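Local coordinates for protein putative NAD(P)H nitroreductase MhqN (Bacillus subtilis, PDB 3BEM) that is a putative FMN-dependent NAD(P)H nitroreductase that works as a homodimer and may contribute to the breakdown and detoxification of aromatic compounds, at residues 53-58 with 103-108; 94-99 with 182-187; 146-151 with 188-193. The protein carries 3 engineered substitutions. All blocks are in the same frame, centred on the assembly; numbering follows the deposited sequence. Where two conformers were deposited one is given.

Contact 1: residues 53-58 with 103-108; sequences AFNLQH and ADIYEG. With FMN (flavin mononucleotide), chain E.
Y106 OH donates a hydrogen bond to the backbone carbonyl F54 O at 2.7 Å. The donor lies in the carbonyl plane, on a lone pair of the oxygen, with a C=O...donor angle of 135°. F54 O in turn sits in the plane of the tyrosine ring, at its edge. The same hydroxyl, Y106 OH, lies 3.3 Å from F54 CB and is also hydrogen-bonded to T127 OG1 of helix 117-134. It therefore ties the loop to two helices. The preceding residue, I105, points toward the loop. Both its branches meet peptide oxygens there. I105 CD1 reaches L56 O at 3.4 Å, and I105 CG2 lies 3.6 Å from N55 O. CG1 of I105 stands anti to its carbonyl carbon (chi1 -66°), and the chain is extended beyond it, which carries CD1 forward to the peptide oxygen of L56. L56 CD2 meets I105 CD1 at 4.3 Å. This is one wall of an FMN pocket of the nitroreductase fold, in which each cofactor lies at the dimer interface. Residues 53-58 form the loop leading into strand 59-64, and helix 102-111 backs it from the side away from the flavin. A53 N, which is hydrogen-bonded to N146 OD1, is 3.1 Å from FMN C8 at the dimethylbenzene end of the ring system, while N55 CB packs near the ribityl oxygen O4'. The loop is braced within itself: Q57 NE2 donates to N55 O at 3.0 Å, from 38° above the carbonyl plane. The second subunit holds polar groups of the same residues. N55 ND2 bonds to Y207 O of that subunit, Q57 OE1 accepts from K209 N of that subunit, and L56 O is hydrogen-bonded to NZ of the same lysine.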
loop_
_atom_site.group_PDB
_atom_site.type_symbol
_atom_site.label_atom_id
_atom_site.label_comp_id
_atom_site.label_asym_id
_atom_site.label_seq_id
_atom_site.Cartn_x
_atom_site.Cartn_y
_atom_site.Cartn_z
ATOM N N ALA B 53 6.562 7.563 -5.300
ATOM C CA ALA B 53 7.323 7.621 -6.555
ATOM C C ALA B 53 7.807 9.050 -6.759
ATOM O O ALA B 53 7.026 9.967 -6.679
ATOM C CB ALA B 53 6.445 7.221 -7.706
ATOM N N PHE B 54 9.119 9.210 -6.972
ATOM C CA PHE B 54 9.742 10.512 -7.224
ATOM C C PHE B 54 9.534 11.512 -6.097
ATOM O O PHE B 54 9.670 12.726 -6.301
ATOM C CB PHE B 54 9.221 11.113 -8.564
ATOM C CG PHE B 54 9.417 10.211 -9.766
ATOM C CD1 PHE B 54 10.597 10.233 -10.476
ATOM C CD2 PHE B 54 8.413 9.346 -10.165
ATOM C CE1 PHE B 54 10.757 9.401 -11.562
ATOM C CE2 PHE B 54 8.574 8.499 -11.245
ATOM C CZ PHE B 54 9.749 8.532 -11.939
ATOM N N ASN B 55 9.177 11.022 -4.899
ATOM C CA ASN B 55 8.830 11.867 -3.757
ATOM C C ASN B 55 7.717 12.858 -4.076
ATOM O O ASN B 55 7.705 13.952 -3.548
ATOM C CB ASN B 55 10.055 12.581 -3.258
ATOM C CG ASN B 55 9.864 13.234 -1.914
ATOM O OD1 ASN B 55 9.164 12.706 -1.046
ATOM N ND2 ASN B 55 10.499 14.433 -1.729
ATOM N N LEU B 56 6.827 12.491 -5.007
ATOM C CA LEU B 56 5.732 13.372 -5.397
ATOM C C LEU B 56 4.602 13.455 -4.366
ATOM O O LEU B 56 3.781 14.369 -4.437
ATOM C CB LEU B 56 5.184 12.983 -6.763
ATOM C CG LEU B 56 6.116 13.279 -7.933
ATOM C CD1 LEU B 56 5.515 12.643 -9.129
ATOM C CD2 LEU B 56 6.270 14.799 -8.126
ATOM N N GLN B 57 4.563 12.507 -3.399
ATOM C CA GLN B 57 3.619 12.633 -2.278
ATOM C C GLN B 57 2.154 12.831 -2.819
ATOM O O GLN B 57 1.451 13.812 -2.525
ATOM C CB GLN B 57 4.094 13.729 -1.365
ATOM C CG GLN B 57 5.438 13.435 -0.758
ATOM C CD GLN B 57 6.089 14.675 -0.164
ATOM O OE1 GLN B 57 5.647 15.135 0.868
ATOM N NE2 GLN B 57 7.114 15.247 -0.851
ATOM N N HIS B 58 1.729 11.830 -3.581
ATOM C CA HIS B 58 0.487 11.783 -4.330
ATOM C C HIS B 58 -0.775 11.840 -3.470
ATOM O O HIS B 58 -1.836 12.195 -3.972
ATOM C CB HIS B 58 0.398 10.508 -5.174
ATOM C CG HIS B 58 1.596 10.248 -6.025
ATOM N ND1 HIS B 58 2.836 9.959 -5.486
ATOM C CD2 HIS B 58 1.742 10.183 -7.367
ATOM C CE1 HIS B 58 3.691 9.729 -6.465
ATOM N NE2 HIS B 58 3.058 9.873 -7.626
ATOM N N ALA B 103 8.242 20.621 -9.655
ATOM C CA ALA B 103 9.014 21.876 -9.584
ATOM C C ALA B 103 8.994 22.438 -8.167
ATOM O O ALA B 103 10.026 22.867 -7.671
ATOM C CB ALA B 103 8.480 22.875 -10.560
ATOM N N ASP B 104 7.832 22.458 -7.511
ATOM C CA ASP B 104 7.761 22.937 -6.137
ATOM C C ASP B 104 8.417 22.014 -5.141
ATOM O O ASP B 104 9.125 22.469 -4.247
ATOM C CB ASP B 104 6.304 23.155 -5.713
ATOM C CG ASP B 104 5.637 24.320 -6.452
ATOM O OD1 ASP B 104 6.269 25.400 -6.629
ATOM O OD2 ASP B 104 4.462 24.142 -6.863
ATOM N N ILE B 105 8.181 20.706 -5.270
ATOM C CA ILE B 105 8.753 19.754 -4.317
ATOM C C ILE B 105 10.288 19.754 -4.320
ATOM O O ILE B 105 10.907 19.695 -3.241
ATOM C CB ILE B 105 8.178 18.350 -4.550
ATOM C CG1 ILE B 105 6.680 18.380 -4.223
ATOM C CG2 ILE B 105 8.982 17.287 -3.715
ATOM C CD1 ILE B 105 5.933 17.064 -4.485
ATOM N N TYR B 106 10.893 19.902 -5.494
ATOM C CA TYR B 106 12.333 19.774 -5.664
ATOM C C TYR B 106 13.071 21.118 -5.458
ATOM O O TYR B 106 14.278 21.157 -5.407
ATOM C CB TYR B 106 12.711 19.227 -7.034
ATOM C CG TYR B 106 12.113 17.887 -7.383
ATOM C CD1 TYR B 106 11.646 17.023 -6.381
ATOM C CD2 TYR B 106 12.049 17.461 -8.689
ATOM C CE1 TYR B 106 11.060 15.795 -6.708
ATOM C CE2 TYR B 106 11.488 16.283 -9.015
ATOM C CZ TYR B 106 10.997 15.434 -8.021
ATOM O OH TYR B 106 10.443 14.213 -8.398
ATOM N N GLU B 107 12.327 22.188 -5.298
ATOM C CA GLU B 107 12.918 23.535 -5.286
ATOM C C GLU B 107 13.899 23.747 -4.137
ATOM O O GLU B 107 14.920 24.402 -4.307
ATOM C CB GLU B 107 11.820 24.572 -5.248
ATOM C CG GLU B 107 12.299 25.902 -5.756
ATOM C CD GLU B 107 11.182 26.844 -6.170
ATOM O OE1 GLU B 107 9.999 26.537 -5.927
ATOM O OE2 GLU B 107 11.513 27.913 -6.748
ATOM N N GLY B 108 13.627 23.184 -2.961
ATOM C CA GLY B 108 14.565 23.360 -1.836
ATOM C C GLY B 108 15.970 22.821 -2.105
ATOM O O GLY B 108 16.952 23.320 -1.559
HETATM N N1 FMN E . 13.525 4.766 -6.473
HETATM C C2 FMN E . 14.434 4.496 -7.476
HETATM O O2 FMN E . 15.641 4.669 -7.261
HETATM N N3 FMN E . 14.002 4.051 -8.717
HETATM C C4 FMN E . 12.653 3.871 -8.995
HETATM O O4 FMN E . 12.361 3.288 -10.061
HETATM C C4A FMN E . 11.723 4.164 -7.958
HETATM N N5 FMN E . 10.353 4.018 -8.167
HETATM C C5A FMN E . 9.473 4.218 -7.106
HETATM C C6 FMN E . 8.097 3.989 -7.280
HETATM C C7 FMN E . 7.152 4.219 -6.249
HETATM C C7M FMN E . 5.866 3.414 -6.255
HETATM C C8 FMN E . 7.627 4.652 -5.017
HETATM C C8M FMN E . 6.847 4.298 -3.791
HETATM C C9 FMN E . 9.000 4.880 -4.831
HETATM C C9A FMN E . 9.948 4.675 -5.849
HETATM N N10 FMN E . 11.309 4.884 -5.652
HETATM C C10 FMN E . 12.183 4.594 -6.692
HETATM C "C1'" FMN E . 11.818 5.545 -4.376
HETATM C "C2'" FMN E . 11.317 7.005 -4.173
HETATM O "O2'" FMN E . 12.080 7.928 -4.944
HETATM C "C3'" FMN E . 11.410 7.352 -2.672
HETATM O "O3'" FMN E . 10.444 6.530 -1.987
HETATM C "C4'" FMN E . 11.277 8.857 -2.339
HETATM O "O4'" FMN E . 12.275 9.646 -2.974
HETATM C "C5'" FMN E . 11.447 9.190 -0.841
HETATM O "O5'" FMN E . 12.596 8.601 -0.212
HETATM P P FMN E . 12.350 7.896 1.214
HETATM O O1P FMN E . 13.576 7.309 1.721
HETATM O O2P FMN E . 11.998 8.907 2.183
HETATM O O3P FMN E . 11.344 6.873 0.897
#

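Contact 2: residues 94-99 with 182-187; sequences GDKQAY and IDDQFE
Two strands of the antiparallel sheet pair here at their ends, 88-95 where it finishes and 186-195 where it begins. G94 and E187 form a hydrogen-bonded pair: G94 N donates to E187 O, and E187 N to G94 O, both at 2.9 Å. D95 and F186 are the next, non-hydrogen-bonded pair, with D95 CB 3.8 Å from F186 CE1. The ladder runs one bond further, K96 N to Q185 O. Strand 88-95 leaves through a type I turn, D95 to A98, and strand 186-195 is entered through another, D183 to F186.

The D95 carboxylate joins these turns. Q185 NE2 donates to D95 OD1 at 2.9 Å in a nearly straight bond (177°), on the syn side of the carboxylate and 30° out of its plane. Q97 N reaches the same oxygen from the opposite face, making an Asx turn. Q185 gets there from a tight first torsion, its CG between backbone N and carbonyl carbon (chi1 72°). The rest of the chain is extended, and Q185 CG lies over one face of the F186 ring, offset toward the rim, 3.6 Å above its plane.

K96 bends at chi3, and K96 NZ makes a weak bond to D184 O at 3.2 Å. A closely held water bridges K96 NZ and E187 OE1, whose carboxylate also forms a salt bridge through OE2 to R140 of helix 136-161. D184 OD1 is near NZ too, though beyond a salt bridge. Two donors on D95 OD1 would probably stabilise the charged carboxylate, and the acidic groups around K96 would probably keep its amine protonated.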
loop_
_atom_site.group_PDB
_atom_site.type_symbol
_atom_site.label_atom_id
_atom_site.label_comp_id
_atom_site.label_asym_id
_atom_site.label_seq_id
_atom_site.Cartn_x
_atom_site.Cartn_y
_atom_site.Cartn_z
ATOM N N GLY B 94 -5.757 9.972 -4.297
ATOM C CA GLY B 94 -4.529 10.034 -5.038
ATOM C C GLY B 94 -4.607 11.079 -6.133
ATOM O O GLY B 94 -5.509 11.063 -6.966
ATOM N N ASP B 95 -3.665 12.008 -6.131
ATOM C CA ASP B 95 -3.620 13.039 -7.178
ATOM C C ASP B 95 -3.121 12.480 -8.509
ATOM O O ASP B 95 -1.954 12.142 -8.652
ATOM C CB ASP B 95 -2.711 14.134 -6.704
ATOM C CG ASP B 95 -2.751 15.366 -7.541
ATOM O OD1 ASP B 95 -3.471 15.428 -8.547
ATOM O OD2 ASP B 95 -2.050 16.333 -7.128
ATOM N N LYS B 96 -4.019 12.445 -9.504
ATOM C CA LYS B 96 -3.681 12.030 -10.856
ATOM C C LYS B 96 -2.765 13.030 -11.571
ATOM O O LYS B 96 -2.129 12.689 -12.571
ATOM C CB LYS B 96 -4.962 11.806 -11.659
ATOM C CG LYS B 96 -5.771 10.613 -11.191
ATOM C CD LYS B 96 -7.086 10.429 -11.953
ATOM C CE LYS B 96 -8.091 11.485 -11.673
ATOM N NZ LYS B 96 -9.420 11.178 -12.325
ATOM N N GLN B 97 -2.659 14.234 -11.050
ATOM C CA GLN B 97 -1.734 15.272 -11.587
ATOM C C GLN B 97 -0.578 15.577 -10.622
ATOM O O GLN B 97 -0.014 16.676 -10.633
ATOM C CB GLN B 97 -2.526 16.562 -11.899
ATOM C CG GLN B 97 -3.651 16.346 -12.876
ATOM C CD GLN B 97 -3.172 15.737 -14.197
ATOM O OE1 GLN B 97 -3.750 14.778 -14.695
ATOM N NE2 GLN B 97 -2.099 16.282 -14.747
ATOM N N ALA B 98 -0.230 14.584 -9.773
ATOM C CA ALA B 98 0.837 14.770 -8.748
ATOM C C ALA B 98 2.133 15.294 -9.357
ATOM O O ALA B 98 2.834 16.091 -8.758
ATOM C CB ALA B 98 1.124 13.445 -8.002
ATOM N N TYR B 99 2.442 14.859 -10.567
ATOM C CA TYR B 99 3.708 15.185 -11.155
ATOM C C TYR B 99 3.885 16.675 -11.399
ATOM O O TYR B 99 5.007 17.160 -11.486
ATOM C CB TYR B 99 3.868 14.425 -12.458
ATOM C CG TYR B 99 2.920 14.866 -13.542
ATOM C CD1 TYR B 99 1.631 14.336 -13.624
ATOM C CD2 TYR B 99 3.287 15.830 -14.471
ATOM C CE1 TYR B 99 0.762 14.740 -14.607
ATOM C CE2 TYR B 99 2.403 16.245 -15.451
ATOM C CZ TYR B 99 1.149 15.674 -15.510
ATOM O OH TYR B 99 0.277 16.095 -16.475
ATOM N N ILE B 182 -14.995 16.800 -3.881
ATOM C CA ILE B 182 -13.635 16.443 -4.203
ATOM C C ILE B 182 -13.366 16.733 -5.671
ATOM O O ILE B 182 -14.133 16.323 -6.523
ATOM C CB ILE B 182 -13.369 14.936 -3.856
ATOM C CG1 ILE B 182 -13.410 14.731 -2.310
ATOM C CG2 ILE B 182 -12.028 14.461 -4.447
ATOM C CD1 ILE B 182 -13.618 13.309 -1.898
ATOM N N ASP B 183 -12.259 17.439 -5.974
ATOM C CA ASP B 183 -11.931 17.833 -7.355
ATOM C C ASP B 183 -11.674 16.630 -8.259
ATOM O O ASP B 183 -11.274 15.556 -7.772
ATOM C CB ASP B 183 -10.664 18.706 -7.366
ATOM C CG ASP B 183 -10.921 20.156 -6.997
ATOM O OD1 ASP B 183 -11.785 20.815 -7.640
ATOM O OD2 ASP B 183 -10.204 20.653 -6.090
ATOM N N ASP B 184 -11.831 16.826 -9.575
ATOM C CA ASP B 184 -11.684 15.761 -10.567
ATOM C C ASP B 184 -10.306 15.138 -10.629
ATOM O O ASP B 184 -10.182 13.965 -11.014
ATOM C CB ASP B 184 -12.028 16.229 -11.995
ATOM C CG ASP B 184 -11.712 15.140 -13.081
ATOM O OD1 ASP B 184 -12.372 14.061 -13.096
ATOM O OD2 ASP B 184 -10.789 15.361 -13.921
ATOM N N GLN B 185 -9.286 15.904 -10.279
ATOM C CA GLN B 185 -7.935 15.400 -10.412
ATOM C C GLN B 185 -7.602 14.315 -9.378
ATOM O O GLN B 185 -6.603 13.679 -9.511
ATOM C CB GLN B 185 -6.896 16.506 -10.311
ATOM C CG GLN B 185 -6.715 17.064 -8.957
ATOM C CD GLN B 185 -5.866 18.304 -8.990
ATOM O OE1 GLN B 185 -6.397 19.405 -9.111
ATOM N NE2 GLN B 185 -4.541 18.138 -8.899
ATOM N N PHE B 186 -8.435 14.146 -8.366
ATOM C CA PHE B 186 -8.211 13.156 -7.328
ATOM C C PHE B 186 -9.004 11.909 -7.581
ATOM O O PHE B 186 -10.208 11.985 -7.805
ATOM C CB PHE B 186 -8.570 13.727 -5.968
ATOM C CG PHE B 186 -7.710 14.875 -5.575
ATOM C CD1 PHE B 186 -6.434 14.672 -5.110
ATOM C CD2 PHE B 186 -8.188 16.158 -5.696
ATOM C CE1 PHE B 186 -5.612 15.765 -4.789
ATOM C CE2 PHE B 186 -7.402 17.247 -5.372
ATOM C CZ PHE B 186 -6.120 17.059 -4.918
ATOM N N GLU B 187 -8.314 10.778 -7.577
ATOM C CA GLU B 187 -8.943 9.489 -7.492
ATOM C C GLU B 187 -9.304 9.165 -6.048
ATOM O O GLU B 187 -8.466 9.368 -5.171
ATOM C CB GLU B 187 -7.984 8.467 -8.075
ATOM C CG GLU B 187 -8.462 7.062 -8.105
ATOM C CD GLU B 187 -9.411 6.754 -9.224
ATOM O OE1 GLU B 187 -9.474 7.526 -10.227
ATOM O OE2 GLU B 187 -10.142 5.732 -9.044
HETATM O O HOH W 1 -10.879 9.152 -11.523
#

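Contact 3: residues 146-151 with 188-193; sequences NASLSA and VVMMIT. With FMN (flavin mononucleotide), chain E.
A147 and S148 pack against V189 where strand 186-195 carries a classic beta bulge: V189 and the selenomethionine M190 both face V92 of the neighbouring strand 88-95. The bulge turns both consecutive side chains toward the helix. It sits in the nitroreductase alpha/beta core, where helix 136-161 packs on the sheet. Here the short helix and strand segments run nearly parallel, 17° apart in direction, with their axes 8.5 Å from each other at closest.

No hydrogen bond crosses between 146-151 and 188-193. Small residues of the helix meet larger ones of the strand. A147 CB touches V189 CG2 at 3.7 Å. The other branch, V189 CG1, is anti to the backbone N (chi1 172°) and reaches S148 OG at 3.4 Å. That hydroxyl is bonded back to I144 O, one turn earlier in its own helix, so its polar need is met while its oxygen borders apolar groups. A151 CB is the next contact along the helix. I192 CD1 meets A151 CB at 4.0 Å from further along the strand.

The other side of the helix serves the cofactor. L149 points away from the strand, and L149 CD1 comes within 3.4 Å of FMN C8M. N146 OD1 lies 3.7 Å from FMN C7M. The second subunit closes over the same region: its R145 packs on S148 and M190, and its L149 on A151. M190 itself bends at chi3 (85°), which folds its methyl back along the helix. M190 CE then lies between two residues one helical turn apart, 3.6 Å from S148 OG and 3.8 Å from A151 CB.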
loop_
_atom_site.group_PDB
_atom_site.type_symbol
_atom_site.label_atom_id
_atom_site.label_comp_id
_atom_site.label_asym_id
_atom_site.label_seq_id
_atom_site.Cartn_x
_atom_site.Cartn_y
_atom_site.Cartn_z
ATOM N N ASN B 146 0.440 4.802 -5.163
ATOM C CA ASN B 146 1.082 5.578 -4.125
ATOM C C ASN B 146 0.120 5.812 -2.941
ATOM O O ASN B 146 0.529 5.743 -1.757
ATOM C CB ASN B 146 1.653 6.849 -4.669
ATOM C CG ASN B 146 2.870 6.606 -5.514
ATOM O OD1 ASN B 146 3.947 6.336 -4.989
ATOM N ND2 ASN B 146 2.679 6.608 -6.853
ATOM N N ALA B 147 -1.179 6.080 -3.217
ATOM C CA ALA B 147 -2.148 6.279 -2.136
ATOM C C ALA B 147 -2.325 4.979 -1.332
ATOM O O ALA B 147 -2.583 4.990 -0.138
ATOM C CB ALA B 147 -3.520 6.776 -2.619
ATOM N N SER B 148 -2.194 3.827 -1.979
ATOM C CA SER B 148 -2.387 2.554 -1.280
ATOM C C SER B 148 -1.208 2.208 -0.367
ATOM O O SER B 148 -1.400 1.687 0.723
ATOM C CB SER B 148 -2.702 1.421 -2.310
ATOM O OG SER B 148 -3.936 1.642 -2.987
ATOM N N LEU B 149 0.020 2.484 -0.816
ATOM C CA LEU B 149 1.194 2.416 0.058
ATOM C C LEU B 149 0.928 3.288 1.316
ATOM O O LEU B 149 1.200 2.873 2.436
ATOM C CB LEU B 149 2.415 2.937 -0.655
ATOM C CG LEU B 149 2.993 2.060 -1.779
ATOM C CD1 LEU B 149 4.034 2.905 -2.529
ATOM C CD2 LEU B 149 3.650 0.759 -1.282
ATOM N N SER B 150 0.473 4.519 1.093
ATOM C CA SER B 150 0.218 5.471 2.168
ATOM C C SER B 150 -0.845 4.910 3.115
ATOM O O SER B 150 -0.700 4.964 4.342
ATOM C CB SER B 150 -0.259 6.799 1.548
ATOM O OG SER B 150 -0.395 7.779 2.540
ATOM N N ALA B 151 -1.904 4.344 2.538
ATOM C CA ALA B 151 -3.013 3.820 3.334
ATOM C C ALA B 151 -2.554 2.701 4.256
ATOM O O ALA B 151 -3.031 2.570 5.378
ATOM C CB ALA B 151 -4.116 3.353 2.398
ATOM N N VAL B 188 -10.532 8.691 -5.791
ATOM C CA VAL B 188 -10.896 8.208 -4.474
ATOM C C VAL B 188 -10.428 6.739 -4.378
ATOM O O VAL B 188 -11.074 5.817 -4.887
ATOM C CB VAL B 188 -12.386 8.339 -4.137
ATOM C CG1 VAL B 188 -12.621 7.963 -2.674
ATOM C CG2 VAL B 188 -12.907 9.746 -4.381
ATOM N N VAL B 189 -9.244 6.550 -3.819
ATOM C CA VAL B 189 -8.545 5.266 -3.868
ATOM C C VAL B 189 -9.110 4.252 -2.858
ATOM O O VAL B 189 -9.249 3.095 -3.173
ATOM C CB VAL B 189 -7.048 5.469 -3.700
ATOM C CG1 VAL B 189 -6.262 4.095 -3.554
ATOM C CG2 VAL B 189 -6.490 6.430 -4.838
HETATM N N MSE B 190 -9.463 4.722 -1.680
HETATM C CA MSE B 190 -10.102 3.890 -0.671
HETATM C C MSE B 190 -10.714 4.736 0.398
HETATM O O MSE B 190 -10.465 5.926 0.469
HETATM C CB MSE B 190 -9.144 2.834 -0.068
HETATM C CG MSE B 190 -8.127 3.145 0.847
HETATM SE SE MSE B 190 -7.259 1.345 1.339
HETATM C CE MSE B 190 -6.141 1.494 -0.195
HETATM N N MSE B 191 -11.553 4.081 1.172
HETATM C CA MSE B 191 -12.135 4.641 2.370
HETATM C C MSE B 191 -11.551 3.847 3.553
HETATM O O MSE B 191 -11.324 2.653 3.454
HETATM C CB MSE B 191 -13.653 4.521 2.269
HETATM C CG MSE B 191 -14.414 5.007 3.435
HETATM SE SE MSE B 191 -16.361 4.699 3.060
HETATM C CE MSE B 191 -16.416 5.885 1.561
ATOM N N ILE B 192 -11.280 4.513 4.665
ATOM C CA ILE B 192 -10.850 3.833 5.878
ATOM C C ILE B 192 -11.667 4.349 7.019
ATOM O O ILE B 192 -11.632 5.560 7.292
ATOM C CB ILE B 192 -9.360 4.068 6.194
ATOM C CG1 ILE B 192 -8.484 3.627 4.985
ATOM C CG2 ILE B 192 -8.953 3.306 7.465
ATOM C CD1 ILE B 192 -6.996 4.026 5.117
ATOM N N THR B 193 -12.354 3.448 7.700
ATOM C CA THR B 193 -12.981 3.801 8.972
ATOM C C THR B 193 -12.006 3.546 10.087
ATOM O O THR B 193 -11.209 2.601 10.037
ATOM C CB THR B 193 -14.300 3.065 9.224
ATOM O OG1 THR B 193 -14.191 1.693 8.874
ATOM C CG2 THR B 193 -15.415 3.698 8.454
HETATM N N1 FMN E . 13.525 4.766 -6.473
HETATM C C2 FMN E . 14.434 4.496 -7.476
HETATM O O2 FMN E . 15.641 4.669 -7.261
HETATM N N3 FMN E . 14.002 4.051 -8.717
HETATM C C4 FMN E . 12.653 3.871 -8.995
HETATM O O4 FMN E . 12.361 3.288 -10.061
HETATM C C4A FMN E . 11.723 4.164 -7.958
HETATM N N5 FMN E . 10.353 4.018 -8.167
HETATM C C5A FMN E . 9.473 4.218 -7.106
HETATM C C6 FMN E . 8.097 3.989 -7.280
HETATM C C7 FMN E . 7.152 4.219 -6.249
HETATM C C7M FMN E . 5.866 3.414 -6.255
HETATM C C8 FMN E . 7.627 4.652 -5.017
HETATM C C8M FMN E . 6.847 4.298 -3.791
HETATM C C9 FMN E . 9.000 4.880 -4.831
HETATM C C9A FMN E . 9.948 4.675 -5.849
HETATM N N10 FMN E . 11.309 4.884 -5.652
HETATM C C10 FMN E . 12.183 4.594 -6.692
HETATM C "C1'" FMN E . 11.818 5.545 -4.376
HETATM C "C2'" FMN E . 11.317 7.005 -4.173
HETATM O "O2'" FMN E . 12.080 7.928 -4.944
HETATM C "C3'" FMN E . 11.410 7.352 -2.672
HETATM O "O3'" FMN E . 10.444 6.530 -1.987
HETATM C "C4'" FMN E . 11.277 8.857 -2.339
HETATM O "O4'" FMN E . 12.275 9.646 -2.974
HETATM C "C5'" FMN E . 11.447 9.190 -0.841
HETATM O "O5'" FMN E . 12.596 8.601 -0.212
HETATM P P FMN E . 12.350 7.896 1.214
HETATM O O1P FMN E . 13.576 7.309 1.721
HETATM O O2P FMN E . 11.998 8.907 2.183
HETATM O O3P FMN E . 11.344 6.873 0.897
#

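In the fold
Contacts 1 and 3 wall the same FMN, and a probable hydrogen bond from A53 N to N146 OD1, 2.9 Å, joins them beside its dimethylbenzene end. Their centres are about 19 Å apart. Both also touch the second subunit, which supplies hydrogen bonds to this cofactor from R23, S25, K82, I169, R205 and R208. Contact 2 shares strand 186-195 and the sheet with contact 3, their centres about 13 Å apart. Contact 1 joins that sheet through a probable hydrogen bond between H58 O and D95 N, 2.8 Å. The dimer's other FMN is about 12 Å from the E187 side chain of contact 2 and about 5 Å from the M190 side chain of contact 3.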